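Local atomic coordinates of acetate kinase (Entamoeba histolytica, PDB entry 4H0O), a protein that is a pyrophosphate-dependent acetate kinase of the ASKHA superfamily that probably interconverts acetate and acetyl phosphate by magnesium-dependent phosphoryl transfer. Residues S108-K120 and I137-V151. Numbering follows the deposited sequence.
Sequences SAVIDEVVLKELK and IEISMKELPTTRQYV
Gln149 O takes a nearly straight bond of 2.8 Å from Ile111 N, the donor tilted 24° from the carbonyl plane. With the mutual bonds of Ala109 and Val151, it seats the short strand 109-110 antiparallel on strand 148-153, at one edge of the ribonuclease H-like sheet. Just past strand 109-110 a water joins the segments, donating to Ile111 O and accepting from Gln149 N at 2.8 Å.

Ile111 turns its branched side chain to the face carrying Ala109 and Val151, where helices 113-120 and 129-143 pack. With CG1 beside the backbone N (chi1 -58°), CG2 is anti to it and meets Met141 CE at 3.9 Å, while CD1 reaches Ile137 CG2. Flexible Met141, bent at chi2 and chi3, curls its methyl against CG2. Leu116 CD2 slides past Ile137 CG2 at 3.8 Å, and Leu119 and Val151 meet tip to tip; beta-branched Val151 suits a strand and lies near Arg97, predicted to bind substrate.

Gln149 suits the buried place between sheet and helix: NE2 donates to Ser140 O from above its carbonyl plane, Leu144 N meeting that oxygen from the other face, and OE1 is hydrogen-bonded to His96 NE2. Asp112, a fitting N-cap for helix 113-120, receives Val115 N on OD1 at 2.7 Å. On the face of Val110 and Tyr150, covered by helix 390-402, Val110 CG1 touches the Arg148 guanidinium at NH2, 3.5 Å away.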
loop_
_atom_site.group_PDB
_atom_site.type_symbol
_atom_site.label_atom_id
_atom_site.label_comp_id
_atom_site.label_asym_id
_atom_site.label_seq_id
_atom_site.Cartn_x
_atom_site.Cartn_y
_atom_site.Cartn_z
ATOM N N SER B 108 -10.369 10.039 23.841
ATOM C CA SER B 108 -11.002 9.149 24.804
ATOM C C SER B 108 -11.759 10.041 25.782
ATOM O O SER B 108 -11.454 11.228 25.895
ATOM C CB SER B 108 -9.961 8.300 25.529
ATOM O OG SER B 108 -9.368 7.368 24.645
ATOM N N ALA B 109 -12.742 9.494 26.488
ATOM C CA ALA B 109 -13.631 10.360 27.256
ATOM C C ALA B 109 -14.105 9.797 28.584
ATOM O O ALA B 109 -14.260 8.585 28.744
ATOM C CB ALA B 109 -14.832 10.757 26.403
ATOM N N VAL B 110 -14.335 10.700 29.530
ATOM C CA VAL B 110 -15.097 10.387 30.727
ATOM C C VAL B 110 -16.527 10.151 30.255
ATOM O O VAL B 110 -17.007 10.855 29.363
ATOM C CB VAL B 110 -15.055 11.556 31.726
ATOM C CG1 VAL B 110 -15.973 11.294 32.912
ATOM C CG2 VAL B 110 -13.625 11.800 32.195
ATOM N N ILE B 111 -17.203 9.161 30.829
ATOM C CA ILE B 111 -18.521 8.768 30.337
ATOM C C ILE B 111 -19.663 9.582 30.950
ATOM O O ILE B 111 -19.843 9.596 32.171
ATOM C CB ILE B 111 -18.786 7.266 30.564
ATOM C CG1 ILE B 111 -17.707 6.428 29.872
ATOM C CG2 ILE B 111 -20.163 6.885 30.046
ATOM C CD1 ILE B 111 -17.747 4.951 30.218
ATOM N N ASP B 112 -20.423 10.257 30.090
ATOM C CA ASP B 112 -21.650 10.942 30.494
ATOM C C ASP B 112 -22.811 10.512 29.597
ATOM O O ASP B 112 -22.720 9.497 28.904
ATOM C CB ASP B 112 -21.475 12.467 30.470
ATOM C CG ASP B 112 -20.919 12.980 29.149
ATOM O OD1 ASP B 112 -21.138 12.335 28.101
ATOM O OD2 ASP B 112 -20.262 14.043 29.157
ATOM N N GLU B 113 -23.892 11.288 29.601
ATOM C CA GLU B 113 -25.065 10.973 28.786
ATOM C C GLU B 113 -24.794 11.178 27.293
ATOM O O GLU B 113 -25.255 10.398 26.456
ATOM C CB GLU B 113 -26.267 11.813 29.223
ATOM C CG GLU B 113 -27.589 11.386 28.597
ATOM C CD GLU B 113 -28.036 10.004 29.049
ATOM O OE1 GLU B 113 -27.655 9.585 30.165
ATOM O OE2 GLU B 113 -28.767 9.336 28.287
ATOM N N VAL B 114 -24.049 12.232 26.968
ATOM C CA VAL B 114 -23.680 12.518 25.582
ATOM C C VAL B 114 -22.776 11.421 25.014
ATOM O O VAL B 114 -23.031 10.896 23.928
ATOM C CB VAL B 114 -22.976 13.886 25.452
ATOM C CG1 VAL B 114 -22.549 14.136 24.013
ATOM C CG2 VAL B 114 -23.891 15.002 25.932
ATOM N N VAL B 115 -21.723 11.087 25.760
ATOM C CA VAL B 115 -20.791 10.028 25.380
ATOM C C VAL B 115 -21.505 8.697 25.113
ATOM O O VAL B 115 -21.273 8.055 24.086
ATOM C CB VAL B 115 -19.687 9.840 26.451
ATOM C CG1 VAL B 115 -18.945 8.538 26.241
ATOM C CG2 VAL B 115 -18.709 11.008 26.425
ATOM N N LEU B 116 -22.380 8.297 26.032
ATOM C CA LEU B 116 -23.166 7.073 25.872
ATOM C C LEU B 116 -24.010 7.101 24.597
ATOM O O LEU B 116 -24.108 6.101 23.881
ATOM C CB LEU B 116 -24.060 6.843 27.094
ATOM C CG LEU B 116 -23.389 6.256 28.336
ATOM C CD1 LEU B 116 -24.306 6.348 29.549
ATOM C CD2 LEU B 116 -22.981 4.809 28.087
ATOM N N LYS B 117 -24.611 8.253 24.318
ATOM C CA LYS B 117 -25.411 8.439 23.111
ATOM C C LYS B 117 -24.552 8.309 21.851
ATOM O O LYS B 117 -24.970 7.700 20.863
ATOM C CB LYS B 117 -26.098 9.808 23.152
ATOM C CG LYS B 117 -26.747 10.242 21.848
ATOM C CD LYS B 117 -26.823 11.762 21.769
ATOM C CE LYS B 117 -25.459 12.387 22.053
ATOM N NZ LYS B 117 -25.471 13.878 22.002
ATOM N N GLU B 118 -23.348 8.873 21.895
ATOM C CA GLU B 118 -22.440 8.833 20.752
ATOM C C GLU B 118 -21.813 7.451 20.558
ATOM O O GLU B 118 -21.579 7.027 19.428
ATOM C CB GLU B 118 -21.354 9.906 20.882
ATOM C CG GLU B 118 -21.859 11.341 20.745
ATOM C CD GLU B 118 -22.321 11.680 19.337
ATOM O OE1 GLU B 118 -21.980 10.935 18.392
ATOM O OE2 GLU B 118 -23.024 12.699 19.172
ATOM N N LEU B 119 -21.545 6.757 21.661
ATOM C CA LEU B 119 -21.037 5.388 21.603
ATOM C C LEU B 119 -22.059 4.455 20.952
ATOM O O LEU B 119 -21.702 3.549 20.193
ATOM C CB LEU B 119 -20.683 4.880 23.005
ATOM C CG LEU B 119 -19.438 5.461 23.681
ATOM C CD1 LEU B 119 -19.342 5.013 25.136
ATOM C CD2 LEU B 119 -18.182 5.061 22.921
ATOM N N LYS B 120 -23.332 4.694 21.252
ATOM C CA LYS B 120 -24.436 3.904 20.714
ATOM C C LYS B 120 -24.495 3.959 19.189
ATOM O O LYS B 120 -24.818 2.967 18.535
ATOM C CB LYS B 120 -25.758 4.394 21.311
ATOM C CG LYS B 120 -26.995 3.650 20.835
ATOM C CD LYS B 120 -27.028 2.223 21.356
ATOM C CE LYS B 120 -28.391 1.580 21.113
ATOM N NZ LYS B 120 -28.798 1.613 19.678
ATOM N N ILE B 137 -20.380 -1.512 29.521
ATOM C CA ILE B 137 -20.398 -0.116 29.957
ATOM C C ILE B 137 -21.753 0.286 30.557
ATOM O O ILE B 137 -21.804 0.891 31.626
ATOM C CB ILE B 137 -20.020 0.850 28.805
ATOM C CG1 ILE B 137 -18.530 0.730 28.481
ATOM C CG2 ILE B 137 -20.347 2.287 29.173
ATOM C CD1 ILE B 137 -18.069 1.607 27.328
ATOM N N GLU B 138 -22.843 -0.058 29.874
ATOM C CA GLU B 138 -24.186 0.259 30.361
ATOM C C GLU B 138 -24.499 -0.373 31.720
ATOM O O GLU B 138 -25.025 0.293 32.612
ATOM C CB GLU B 138 -25.252 -0.133 29.331
ATOM C CG GLU B 138 -25.745 1.031 28.477
ATOM C CD GLU B 138 -26.993 0.692 27.676
ATOM O OE1 GLU B 138 -27.256 -0.510 27.457
ATOM O OE2 GLU B 138 -27.711 1.631 27.268
ATOM N N ILE B 139 -24.177 -1.652 31.880
ATOM C CA ILE B 139 -24.428 -2.329 33.149
ATOM C C ILE B 139 -23.490 -1.812 34.247
ATOM O O ILE B 139 -23.844 -1.804 35.428
ATOM C CB ILE B 139 -24.333 -3.875 33.006
ATOM C CG1 ILE B 139 -25.477 -4.554 33.759
ATOM C CG2 ILE B 139 -22.986 -4.405 33.476
ATOM C CD1 ILE B 139 -26.842 -4.192 33.227
ATOM N N SER B 140 -22.306 -1.355 33.847
ATOM C CA SER B 140 -21.300 -0.889 34.795
ATOM C C SER B 140 -21.695 0.468 35.374
ATOM O O SER B 140 -21.491 0.733 36.560
ATOM C CB SER B 140 -19.935 -0.804 34.110
ATOM O OG SER B 140 -18.878 -0.929 35.040
ATOM N N MET B 141 -22.266 1.321 34.528
ATOM C CA MET B 141 -22.763 2.620 34.967
ATOM C C MET B 141 -23.926 2.460 35.939
ATOM O O MET B 141 -24.133 3.303 36.807
ATOM C CB MET B 141 -23.218 3.460 33.770
ATOM C CG MET B 141 -22.105 3.856 32.812
ATOM S SD MET B 141 -20.857 4.939 33.543
ATOM C CE MET B 141 -21.760 6.485 33.627
ATOM N N LYS B 142 -24.680 1.376 35.791
ATOM C CA LYS B 142 -25.869 1.158 36.610
ATOM C C LYS B 142 -25.535 0.592 37.989
ATOM O O LYS B 142 -26.100 1.022 38.996
ATOM C CB LYS B 142 -26.853 0.233 35.892
ATOM C CG LYS B 142 -28.185 0.097 36.613
ATOM C CD LYS B 142 -29.006 -1.067 36.084
ATOM C CE LYS B 142 -30.302 -1.214 36.870
ATOM N NZ LYS B 142 -31.039 -2.456 36.509
ATOM N N GLU B 143 -24.621 -0.372 38.028
ATOM C CA GLU B 143 -24.241 -1.019 39.280
ATOM C C GLU B 143 -23.288 -0.153 40.100
ATOM O O GLU B 143 -23.224 -0.282 41.322
ATOM C CB GLU B 143 -23.617 -2.391 39.012
ATOM C CG GLU B 143 -24.567 -3.383 38.359
ATOM C CD GLU B 143 -25.772 -3.692 39.226
ATOM O OE1 GLU B 143 -25.590 -3.951 40.434
ATOM O OE2 GLU B 143 -26.904 -3.676 38.698
ATOM N N LEU B 144 -22.549 0.723 39.423
ATOM C CA LEU B 144 -21.671 1.678 40.099
ATOM C C LEU B 144 -21.950 3.113 39.632
ATOM O O LEU B 144 -21.099 3.741 39.002
ATOM C CB LEU B 144 -20.199 1.314 39.872
ATOM C CG LEU B 144 -19.766 -0.069 40.365
ATOM C CD1 LEU B 144 -18.327 -0.397 39.971
ATOM C CD2 LEU B 144 -19.926 -0.156 41.868
ATOM N N PRO B 145 -23.147 3.639 39.950
ATOM C CA PRO B 145 -23.569 4.933 39.399
ATOM C C PRO B 145 -22.972 6.141 40.116
ATOM O O PRO B 145 -23.150 7.267 39.646
ATOM C CB PRO B 145 -25.088 4.902 39.576
ATOM C CG PRO B 145 -25.294 4.067 40.794
ATOM C CD PRO B 145 -24.181 3.047 40.820
ATOM N N THR B 146 -22.281 5.912 41.229
ATOM C CA THR B 146 -21.579 6.988 41.923
ATOM C C THR B 146 -20.071 6.856 41.716
ATOM O O THR B 146 -19.276 7.311 42.541
ATOM C CB THR B 146 -21.880 6.988 43.434
ATOM O OG1 THR B 146 -21.111 5.966 44.081
ATOM C CG2 THR B 146 -23.362 6.752 43.687
ATOM N N THR B 147 -19.689 6.228 40.608
ATOM C CA THR B 147 -18.282 5.975 40.315
ATOM C C THR B 147 -17.896 6.525 38.948
ATOM O O THR B 147 -18.534 6.211 37.941
ATOM C CB THR B 147 -17.972 4.471 40.367
ATOM O OG1 THR B 147 -18.281 3.971 41.673
ATOM C CG2 THR B 147 -16.506 4.210 40.069
ATOM N N ARG B 148 -16.856 7.354 38.923
ATOM C CA ARG B 148 -16.360 7.929 37.677
ATOM C C ARG B 148 -15.894 6.817 36.739
ATOM O O ARG B 148 -15.161 5.912 37.148
ATOM C CB ARG B 148 -15.207 8.893 37.964
ATOM C CG ARG B 148 -15.508 9.918 39.051
ATOM C CD ARG B 148 -16.534 10.937 38.585
ATOM N NE ARG B 148 -15.946 11.937 37.698
ATOM C CZ ARG B 148 -16.515 12.376 36.580
ATOM N NH1 ARG B 148 -17.694 11.899 36.200
ATOM N NH2 ARG B 148 -15.904 13.292 35.837
ATOM N N GLN B 149 -16.340 6.870 35.488
ATOM C CA GLN B 149 -15.960 5.860 34.505
ATOM C C GLN B 149 -15.512 6.519 33.205
ATOM O O GLN B 149 -15.976 7.611 32.858
ATOM C CB GLN B 149 -17.114 4.877 34.259
ATOM C CG GLN B 149 -17.675 4.264 35.542
ATOM C CD GLN B 149 -18.516 3.024 35.306
ATOM O OE1 GLN B 149 -18.314 2.291 34.335
ATOM N NE2 GLN B 149 -19.465 2.777 36.206
ATOM N N TYR B 150 -14.598 5.857 32.500
ATOM C CA TYR B 150 -14.050 6.395 31.259
ATOM C C TYR B 150 -13.952 5.326 30.183
ATOM O O TYR B 150 -13.797 4.136 30.478
ATOM C CB TYR B 150 -12.673 7.023 31.495
ATOM C CG TYR B 150 -11.581 6.048 31.893
ATOM C CD1 TYR B 150 -11.400 5.683 33.218
ATOM C CD2 TYR B 150 -10.711 5.522 30.946
ATOM C CE1 TYR B 150 -10.398 4.808 33.589
ATOM C CE2 TYR B 150 -9.707 4.644 31.307
ATOM C CZ TYR B 150 -9.556 4.293 32.629
ATOM O OH TYR B 150 -8.555 3.424 32.990
ATOM N N VAL B 151 -14.044 5.758 28.931
ATOM C CA VAL B 151 -13.895 4.845 27.810
ATOM C C VAL B 151 -12.657 5.210 26.991
ATOM O O VAL B 151 -12.523 6.334 26.503
ATOM C CB VAL B 151 -15.172 4.808 26.932
ATOM C CG1 VAL B 151 -15.593 6.208 26.514
ATOM C CG2 VAL B 151 -14.968 3.918 25.728
HETATM O O HOH W 1 -18.293 8.735 34.659
#